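Local coordinates for F5/8 type C domain protein (Bacteroides ovatus, PDB 4ZRX) that is a putative alpha-L-fucosidase that probably uses a TIM-barrel domain to hydrolyse alpha-linked L-fucose from glycans, at residues G373-Y378 against R440-E445; K366-T371 against A450-V455; A403-A408 against V417-T422. All coordinates share one frame; numbering follows the deposited sequence.

Interaction 1: residues G373-Y378 against R440-E445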
loop_
_atom_site.group_PDB
_atom_site.type_symbol
_atom_site.label_atom_id
_atom_site.label_comp_id
_atom_site.label_asym_id
_atom_site.label_seq_id
_atom_site.Cartn_x
_atom_site.Cartn_y
_atom_site.Cartn_z
ATOM N N GLY A 373 -26.502 -19.686 3.449
ATOM C CA GLY A 373 -26.415 -21.047 3.964
ATOM C C GLY A 373 -25.883 -22.072 2.960
ATOM O O GLY A 373 -25.622 -23.249 3.289
ATOM N N GLY A 374 -25.747 -21.682 1.695
ATOM C CA GLY A 374 -25.307 -22.624 0.700
ATOM C C GLY A 374 -23.859 -22.977 0.794
ATOM O O GLY A 374 -23.070 -22.182 1.306
ATOM N N GLU A 375 -23.527 -24.178 0.318
ATOM C CA GLU A 375 -22.176 -24.737 0.426
ATOM C C GLU A 375 -21.798 -25.313 -0.923
ATOM O O GLU A 375 -22.685 -25.868 -1.621
ATOM C CB GLU A 375 -22.123 -25.908 1.403
ATOM C CG GLU A 375 -22.162 -25.587 2.790
ATOM C CD GLU A 375 -22.322 -26.814 3.686
ATOM O OE1 GLU A 375 -22.682 -27.891 3.216
ATOM O OE2 GLU A 375 -22.055 -26.663 4.875
ATOM N N ALA A 376 -20.511 -25.297 -1.233
ATOM C CA ALA A 376 -19.951 -25.919 -2.405
ATOM C C ALA A 376 -18.652 -26.562 -1.987
ATOM O O ALA A 376 -17.895 -25.999 -1.214
ATOM C CB ALA A 376 -19.749 -24.914 -3.500
ATOM N N VAL A 377 -18.400 -27.777 -2.492
ATOM C CA VAL A 377 -17.180 -28.499 -2.228
ATOM C C VAL A 377 -16.325 -28.532 -3.493
ATOM O O VAL A 377 -16.848 -28.751 -4.617
ATOM C CB VAL A 377 -17.538 -29.948 -1.705
ATOM C CG1 VAL A 377 -16.334 -30.849 -1.622
ATOM C CG2 VAL A 377 -18.256 -29.915 -0.352
ATOM N N TYR A 378 -15.022 -28.389 -3.329
ATOM C CA TYR A 378 -14.039 -28.436 -4.371
ATOM C C TYR A 378 -12.982 -29.477 -4.045
ATOM O O TYR A 378 -12.390 -29.483 -2.976
ATOM C CB TYR A 378 -13.365 -27.074 -4.551
ATOM C CG TYR A 378 -14.336 -25.963 -4.899
ATOM C CD1 TYR A 378 -15.034 -25.283 -3.926
ATOM C CD2 TYR A 378 -14.507 -25.557 -6.200
ATOM C CE1 TYR A 378 -15.915 -24.316 -4.252
ATOM C CE2 TYR A 378 -15.395 -24.570 -6.531
ATOM C CZ TYR A 378 -16.092 -23.931 -5.596
ATOM O OH TYR A 378 -17.017 -22.932 -5.922
ATOM N N ARG A 440 -14.273 -26.658 1.258
ATOM C CA ARG A 440 -15.699 -26.346 1.252
ATOM C C ARG A 440 -15.865 -24.872 1.536
ATOM O O ARG A 440 -15.222 -24.370 2.459
ATOM C CB ARG A 440 -16.420 -27.154 2.327
ATOM C CG ARG A 440 -17.892 -26.896 2.393
ATOM C CD ARG A 440 -18.642 -28.053 2.996
ATOM N NE ARG A 440 -18.372 -28.186 4.411
ATOM C CZ ARG A 440 -18.733 -29.200 5.189
ATOM N NH1 ARG A 440 -19.416 -30.227 4.706
ATOM N NH2 ARG A 440 -18.417 -29.170 6.461
ATOM N N VAL A 441 -16.739 -24.197 0.774
ATOM C CA VAL A 441 -17.040 -22.798 0.984
ATOM C C VAL A 441 -18.517 -22.718 1.273
ATOM O O VAL A 441 -19.339 -23.384 0.640
ATOM C CB VAL A 441 -16.738 -21.963 -0.278
ATOM C CG1 VAL A 441 -17.082 -20.478 -0.054
ATOM C CG2 VAL A 441 -15.282 -22.156 -0.672
ATOM N N ARG A 442 -18.829 -21.971 2.313
ATOM C CA ARG A 442 -20.191 -21.719 2.724
ATOM C C ARG A 442 -20.491 -20.231 2.656
ATOM O O ARG A 442 -19.775 -19.446 3.271
ATOM C CB ARG A 442 -20.399 -22.217 4.163
ATOM C CG ARG A 442 -21.856 -22.176 4.584
ATOM C CD ARG A 442 -22.049 -22.764 6.005
ATOM N NE ARG A 442 -21.514 -24.132 6.022
ATOM C CZ ARG A 442 -20.369 -24.547 6.591
ATOM N NH1 ARG A 442 -19.587 -23.769 7.317
ATOM N NH2 ARG A 442 -20.014 -25.807 6.380
ATOM N N ILE A 443 -21.492 -19.841 1.907
ATOM C CA ILE A 443 -21.941 -18.445 1.903
ATOM C C ILE A 443 -22.953 -18.318 3.002
ATOM O O ILE A 443 -24.099 -18.789 2.905
ATOM C CB ILE A 443 -22.518 -17.986 0.554
ATOM C CG1 ILE A 443 -21.492 -18.160 -0.603
ATOM C CG2 ILE A 443 -23.022 -16.558 0.713
ATOM C CD1 ILE A 443 -20.096 -17.595 -0.360
ATOM N N ASP A 444 -22.515 -17.735 4.094
ATOM C CA ASP A 444 -23.367 -17.548 5.285
ATOM C C ASP A 444 -24.418 -16.476 5.092
ATOM O O ASP A 444 -25.586 -16.623 5.548
ATOM C CB ASP A 444 -22.517 -17.303 6.525
ATOM C CG ASP A 444 -21.530 -18.444 6.784
ATOM O OD1 ASP A 444 -21.973 -19.599 6.987
ATOM O OD2 ASP A 444 -20.319 -18.145 6.827
ATOM N N GLU A 445 -24.049 -15.392 4.431
ATOM C CA GLU A 445 -24.976 -14.289 4.198
ATOM C C GLU A 445 -24.688 -13.680 2.848
ATOM O O GLU A 445 -23.541 -13.476 2.532
ATOM C CB GLU A 445 -24.802 -13.189 5.249
ATOM C CG GLU A 445 -25.204 -13.546 6.689
ATOM C CD GLU A 445 -24.856 -12.400 7.637
ATOM O OE1 GLU A 445 -25.009 -11.197 7.239
ATOM O OE2 GLU A 445 -24.360 -12.690 8.749
#

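Interaction 2: residues K366-T371 against A450-V455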
loop_
_atom_site.group_PDB
_atom_site.type_symbol
_atom_site.label_atom_id
_atom_site.label_comp_id
_atom_site.label_asym_id
_atom_site.label_seq_id
_atom_site.Cartn_x
_atom_site.Cartn_y
_atom_site.Cartn_z
ATOM N N LYS A 366 -16.172 -23.752 -11.588
ATOM C CA LYS A 366 -17.525 -24.141 -11.627
ATOM C C LYS A 366 -18.306 -23.001 -11.063
ATOM O O LYS A 366 -18.239 -22.781 -9.822
ATOM C CB LYS A 366 -17.745 -25.415 -10.795
ATOM C CG LYS A 366 -19.159 -25.931 -10.791
ATOM C CD LYS A 366 -19.254 -27.313 -10.115
ATOM C CE LYS A 366 -20.675 -27.893 -10.202
ATOM N NZ LYS A 366 -20.748 -29.324 -9.714
ATOM N N TYR A 367 -19.083 -22.324 -11.905
ATOM C CA TYR A 367 -19.826 -21.159 -11.482
ATOM C C TYR A 367 -20.886 -21.619 -10.475
ATOM O O TYR A 367 -21.614 -22.617 -10.705
ATOM C CB TYR A 367 -20.430 -20.492 -12.703
ATOM C CG TYR A 367 -21.000 -19.099 -12.570
ATOM C CD1 TYR A 367 -22.333 -18.891 -12.156
ATOM C CD2 TYR A 367 -20.264 -17.988 -12.946
ATOM C CE1 TYR A 367 -22.898 -17.592 -12.131
ATOM C CE2 TYR A 367 -20.811 -16.700 -12.910
ATOM C CZ TYR A 367 -22.114 -16.514 -12.493
ATOM O OH TYR A 367 -22.667 -15.288 -12.509
ATOM N N TRP A 368 -20.986 -20.911 -9.369
ATOM C CA TRP A 368 -21.794 -21.340 -8.237
ATOM C C TRP A 368 -22.785 -20.264 -7.860
ATOM O O TRP A 368 -22.373 -19.152 -7.504
ATOM C CB TRP A 368 -20.870 -21.707 -7.082
ATOM C CG TRP A 368 -21.595 -22.061 -5.851
ATOM C CD1 TRP A 368 -22.820 -22.711 -5.742
ATOM C CD2 TRP A 368 -21.142 -21.844 -4.547
ATOM N NE1 TRP A 368 -23.131 -22.876 -4.426
ATOM C CE2 TRP A 368 -22.120 -22.358 -3.671
ATOM C CE3 TRP A 368 -19.977 -21.290 -4.014
ATOM C CZ2 TRP A 368 -21.992 -22.274 -2.282
ATOM C CZ3 TRP A 368 -19.846 -21.213 -2.632
ATOM C CH2 TRP A 368 -20.845 -21.737 -1.796
ATOM N N SER A 369 -24.077 -20.570 -8.016
ATOM C CA SER A 369 -25.124 -19.658 -7.645
ATOM C C SER A 369 -25.739 -20.129 -6.324
ATOM O O SER A 369 -26.215 -21.276 -6.249
ATOM C CB SER A 369 -26.196 -19.642 -8.703
ATOM O OG SER A 369 -25.660 -19.326 -9.959
ATOM N N THR A 370 -25.813 -19.272 -5.325
ATOM C CA THR A 370 -26.301 -19.697 -4.020
ATOM C C THR A 370 -26.935 -18.610 -3.228
ATOM O O THR A 370 -26.597 -17.463 -3.357
ATOM C CB THR A 370 -25.136 -20.357 -3.163
ATOM O OG1 THR A 370 -25.675 -21.017 -2.008
ATOM C CG2 THR A 370 -24.131 -19.367 -2.736
ATOM N N THR A 371 -27.807 -18.991 -2.308
ATOM C CA THR A 371 -28.307 -18.065 -1.316
ATOM C C THR A 371 -27.698 -18.404 0.019
ATOM O O THR A 371 -26.835 -19.284 0.115
ATOM C CB THR A 371 -29.847 -18.153 -1.206
ATOM O OG1 THR A 371 -30.216 -19.496 -0.860
ATOM C CG2 THR A 371 -30.462 -17.804 -2.538
ATOM N N ALA A 450 -25.912 -15.027 -4.520
ATOM C CA ALA A 450 -24.498 -14.817 -4.781
ATOM C C ALA A 450 -24.030 -15.658 -5.945
ATOM O O ALA A 450 -24.516 -16.773 -6.107
ATOM C CB ALA A 450 -23.675 -15.203 -3.568
ATOM N N TYR A 451 -23.115 -15.123 -6.716
ATOM C CA TYR A 451 -22.500 -15.801 -7.867
ATOM C C TYR A 451 -20.980 -15.891 -7.653
ATOM O O TYR A 451 -20.281 -14.890 -7.778
ATOM C CB TYR A 451 -22.809 -15.034 -9.143
ATOM C CG TYR A 451 -24.274 -14.915 -9.385
ATOM C CD1 TYR A 451 -25.075 -16.040 -9.497
ATOM C CD2 TYR A 451 -24.884 -13.686 -9.496
ATOM C CE1 TYR A 451 -26.455 -15.904 -9.714
ATOM C CE2 TYR A 451 -26.239 -13.556 -9.693
ATOM C CZ TYR A 451 -27.008 -14.656 -9.799
ATOM O OH TYR A 451 -28.374 -14.508 -9.984
ATOM N N VAL A 452 -20.503 -17.039 -7.218
ATOM C CA VAL A 452 -19.093 -17.275 -7.003
ATOM C C VAL A 452 -18.516 -17.870 -8.257
ATOM O O VAL A 452 -18.927 -18.955 -8.682
ATOM C CB VAL A 452 -18.858 -18.213 -5.813
ATOM C CG1 VAL A 452 -17.416 -18.577 -5.686
ATOM C CG2 VAL A 452 -19.351 -17.564 -4.534
ATOM N N SER A 453 -17.567 -17.168 -8.854
ATOM C CA SER A 453 -17.001 -17.558 -10.140
ATOM C C SER A 453 -15.694 -18.300 -10.071
ATOM O O SER A 453 -15.307 -19.018 -11.023
ATOM C CB SER A 453 -16.848 -16.342 -11.054
ATOM O OG SER A 453 -16.130 -15.334 -10.385
ATOM N N GLN A 454 -14.982 -18.148 -8.992
ATOM C CA GLN A 454 -13.761 -18.950 -8.809
ATOM C C GLN A 454 -13.416 -19.155 -7.355
ATOM O O GLN A 454 -13.502 -18.239 -6.533
ATOM C CB GLN A 454 -12.559 -18.339 -9.511
ATOM C CG GLN A 454 -11.323 -19.281 -9.437
ATOM C CD GLN A 454 -10.108 -18.901 -10.288
ATOM O OE1 GLN A 454 -9.344 -19.770 -10.638
ATOM N NE2 GLN A 454 -9.906 -17.627 -10.568
ATOM N N VAL A 455 -12.926 -20.365 -7.082
ATOM C CA VAL A 455 -12.220 -20.670 -5.874
ATOM C C VAL A 455 -10.920 -21.320 -6.254
ATOM O O VAL A 455 -10.890 -22.257 -7.092
ATOM C CB VAL A 455 -13.069 -21.667 -5.019
ATOM C CG1 VAL A 455 -12.330 -22.119 -3.755
ATOM C CG2 VAL A 455 -14.376 -20.991 -4.606
#

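Interaction 3: residues A403-A408 against V417-T422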
loop_
_atom_site.group_PDB
_atom_site.type_symbol
_atom_site.label_atom_id
_atom_site.label_comp_id
_atom_site.label_asym_id
_atom_site.label_seq_id
_atom_site.Cartn_x
_atom_site.Cartn_y
_atom_site.Cartn_z
ATOM N N ALA A 403 -21.057 -12.594 4.172
ATOM C CA ALA A 403 -20.284 -13.412 5.124
ATOM C C ALA A 403 -20.081 -14.800 4.577
ATOM O O ALA A 403 -20.978 -15.356 3.923
ATOM C CB ALA A 403 -21.022 -13.501 6.458
ATOM N N PHE A 404 -18.898 -15.364 4.811
ATOM C CA PHE A 404 -18.616 -16.682 4.279
ATOM C C PHE A 404 -17.595 -17.364 5.196
ATOM O O PHE A 404 -16.878 -16.729 5.956
ATOM C CB PHE A 404 -18.088 -16.666 2.830
ATOM C CG PHE A 404 -16.763 -16.049 2.677
ATOM C CD1 PHE A 404 -16.618 -14.654 2.512
ATOM C CD2 PHE A 404 -15.634 -16.828 2.633
ATOM C CE1 PHE A 404 -15.366 -14.108 2.383
ATOM C CE2 PHE A 404 -14.382 -16.292 2.477
ATOM C CZ PHE A 404 -14.247 -14.875 2.371
ATOM N N THR A 405 -17.549 -18.685 5.065
ATOM C CA THR A 405 -16.660 -19.558 5.780
ATOM C C THR A 405 -16.003 -20.525 4.810
ATOM O O THR A 405 -16.647 -20.956 3.869
ATOM C CB THR A 405 -17.473 -20.366 6.829
ATOM O OG1 THR A 405 -18.119 -19.415 7.692
ATOM C CG2 THR A 405 -16.534 -21.263 7.680
ATOM N N VAL A 406 -14.732 -20.867 5.058
ATOM C CA VAL A 406 -13.988 -21.831 4.290
ATOM C C VAL A 406 -13.429 -22.910 5.220
ATOM O O VAL A 406 -12.896 -22.629 6.278
ATOM C CB VAL A 406 -12.798 -21.218 3.543
ATOM C CG1 VAL A 406 -12.205 -22.173 2.660
ATOM C CG2 VAL A 406 -13.255 -19.961 2.753
ATOM N N GLU A 407 -13.655 -24.176 4.792
ATOM C CA GLU A 407 -13.201 -25.350 5.498
ATOM C C GLU A 407 -12.397 -26.236 4.565
ATOM O O GLU A 407 -12.577 -26.197 3.366
ATOM C CB GLU A 407 -14.405 -26.119 6.051
ATOM C CG GLU A 407 -15.170 -25.294 7.043
ATOM C CD GLU A 407 -16.569 -25.802 7.290
ATOM O OE1 GLU A 407 -17.123 -26.620 6.500
ATOM O OE2 GLU A 407 -17.138 -25.365 8.285
ATOM N N ALA A 408 -11.433 -26.950 5.150
ATOM C CA ALA A 408 -10.559 -27.879 4.434
ATOM C C ALA A 408 -10.710 -29.249 5.028
ATOM O O ALA A 408 -10.767 -29.420 6.275
ATOM C CB ALA A 408 -9.147 -27.415 4.510
ATOM N N VAL A 417 -10.717 -23.038 8.091
ATOM C CA VAL A 417 -9.476 -22.356 7.722
ATOM C C VAL A 417 -9.680 -20.877 7.548
ATOM O O VAL A 417 -8.650 -20.148 7.533
ATOM C CB VAL A 417 -8.800 -22.966 6.491
ATOM C CG1 VAL A 417 -8.322 -24.386 6.830
ATOM C CG2 VAL A 417 -9.690 -22.965 5.210
ATOM N N GLY A 418 -10.912 -20.388 7.355
ATOM C CA GLY A 418 -11.092 -18.934 7.351
ATOM C C GLY A 418 -12.502 -18.505 7.316
ATOM O O GLY A 418 -13.373 -19.280 7.026
ATOM N N LYS A 419 -12.696 -17.224 7.637
ATOM C CA LYS A 419 -13.972 -16.613 7.578
ATOM C C LYS A 419 -13.756 -15.226 7.020
ATOM O O LYS A 419 -12.755 -14.605 7.363
ATOM C CB LYS A 419 -14.564 -16.464 8.953
ATOM C CG LYS A 419 -15.306 -17.706 9.466
ATOM C CD LYS A 419 -15.965 -17.391 10.845
ATOM C CE LYS A 419 -17.396 -17.161 10.736
ATOM N NZ LYS A 419 -18.156 -18.411 10.410
ATOM N N GLY A 420 -14.728 -14.739 6.270
ATOM C CA GLY A 420 -14.661 -13.407 5.699
ATOM C C GLY A 420 -16.060 -12.831 5.588
ATOM O O GLY A 420 -17.029 -13.418 6.035
ATOM N N THR A 421 -16.086 -11.613 5.063
ATOM C CA THR A 421 -17.294 -10.847 4.910
ATOM C C THR A 421 -17.576 -10.718 3.409
ATOM O O THR A 421 -18.176 -11.618 2.831
ATOM C CB THR A 421 -17.172 -9.542 5.660
ATOM O OG1 THR A 421 -15.941 -8.907 5.357
ATOM C CG2 THR A 421 -17.273 -9.789 7.146
ATOM N N THR A 422 -17.124 -9.643 2.797
ATOM C CA THR A 422 -17.195 -9.449 1.369
ATOM C C THR A 422 -16.222 -10.353 0.629
ATOM O O THR A 422 -15.237 -10.819 1.185
ATOM C CB THR A 422 -16.890 -7.979 1.008
ATOM O OG1 THR A 422 -15.658 -7.614 1.613
ATOM C CG2 THR A 422 -17.996 -7.094 1.463
#

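Interaction 1: residues G373-Y378 against R440-E445
Glu375 and Arg442 sit on facing strands and extend in the same direction next to each other, to a salt bridge in which one carboxylate oxygen is gripped twice. Arg442 presents its guanidinium side-on: NH2 lies 2.7 Å and NE 2.8 Å from Glu375 OE2, and that oxygen stays within the guanidinium plane for both bonds. The grip is less regular for the acid, whose plane is turned 56° from the guanidinium; NE meets the anti lone pair, while NH2 arrives out of the carboxylate plane. Glu375 runs extended beyond CG, and Arg442, its CG anti to the backbone N, bends at chi3 (-57°), which turns NE, and with it NH2, toward OE2. Arg440 approaches differently. Its guanidinium carries Glu375 OE2 over one face, 4.0 Å from NE, so the opposite charges are close but no N-H points at the oxygen; the salt-bridge partner of Arg440 is Glu407, which also binds Arg442. Lower down the Arg440 chain, CD packs against CG2 of Val377 at 3.9 Å. On the other face of the sheet, with Ala376 and Val441, CE1 of Tyr378 meets Val441 CG2 at 4.2 Å. Ala376 and Val441 exchange two backbone hydrogen bonds as a hydrogen-bonded antiparallel pair. Beyond them Gly373, at positive phi (93°), bonds through N to Ile443 O while Ile443 N bonds to Gly374 O: a G1 beta bulge along outermost strand 374-381.

Interaction 2: residues K366-T371 against A450-V455
Four backbone hydrogen bonds tie Trp368 to Val452 and Thr370 to Ala450, two for each hydrogen-bonded antiparallel pair. Val452 N reaches Trp368 O at 2.8 Å and Thr370 N reaches Ala450 O at 2.9 Å, each in the carbonyl plane. Between these pairs Ser369 and Tyr451 form a non-hydrogen-bonded pair, where Ser369 CA directs a C-H at Ala450 O, 3.3 Å away.

Contacts with the tyrosine rings lie on the face bearing Ser369 and Tyr451. The phenol end of Tyr367 crosses the root of Tyr451, with OH 3.4 Å from Tyr451 CB. Their rings are 27° from parallel but slid apart, centroids 5.9 Å from each other, so overlap is slight. Tyr367 reaches there because its CG is anti to the backbone N (chi1 -167°); its hydroxyl is hydrogen-bonded to Asp394 and Lys397. Ser369 OG lies in the plane of the Tyr451 ring, at its edge, 3.4 Å from CD1.

Apolar packing occupies the opposite face. Trp368 and Val452 project alongside each other, the indole CE3 3.7 Å from Val452 CB, while Thr370 CG2 lies over a face of the indole.

Strand 368-370 is the outermost member of a four-stranded antiparallel sheet, and 450-458 separates it from 388-393. The indole projects onto the second sheet, touching Ala376 and Tyr378 of strand 374-381 and Val441 and Ile443 of strand 438-446.

Interaction 3: residues A403-A408 against V417-T422
Phe404 takes the sterically crowded chi1 of 66°, with CG between its own backbone N and carbonyl carbon, and this lays the ring over Gly420 of the facing strand. Gly420 CA stands 3.9 Å from the ring centroid, 29° off the normal, a CH-pi contact over the face. Gly420 has no side chain, so the ring packs directly on its backbone, Phe404 CE1 lying 3.5 Å from Gly420 CA. The ring edge is turned to the carbonyl of Thr421, whose O lies in the ring plane, 3.4 Å from CD1.

On the other face, Thr405 holds OG1 anti to its carbonyl carbon (chi1 -58°), while Lys419 folds at chi3 and chi4. The two side chains run alongside each other until Lys419 NZ donates to Thr405 OG1 at 2.9 Å; the same hydroxyl is also hydrogen-bonded to Asp444.

Val406 O accepts from both Val417 N, at 2.9 Å, and Gly418 N, at 3.2 Å, and both donors come from the same face of its plane. Two residues thus oppose one, a classic beta bulge. It accompanies a packed valine pair, Val406 CG1 lying 3.7 Å from Val417 CG2, while Ala408 CB meets Val417 CG1.

The segments belong to the hairpin of strands 401-410 and 413-420. Strand 438-446 continues the sheet beyond 401-410, and Leu429 of strand 427-431, in the other sheet, touches both Phe404 and Val406.

Overall arrangement
Interactions 1 and 3 belong to one four-stranded antiparallel sheet, ordered 374-381, 438-446, 401-410, 413-420; their centres are 9 Å apart. Two polar links stitch its middle strands together and so couple these contacts: the salt bridge of Arg440 NH2 with Glu407 OE1, 2.9 Å, and the hydrogen bond between Asp444 OD2 and Thr405 OG1, 2.7 Å. Interaction 2 lies in the companion sheet, also centred 9 Å from interaction 1, and meets it by packing, with Trp368 CH2 3.3 Å from Val441 O. Interactions 2 and 3 do not touch, their nearest atoms being about 6 Å apart. Together the contacts tie the two sheets of a beta sandwich-like unit, with Trp368 packed between them.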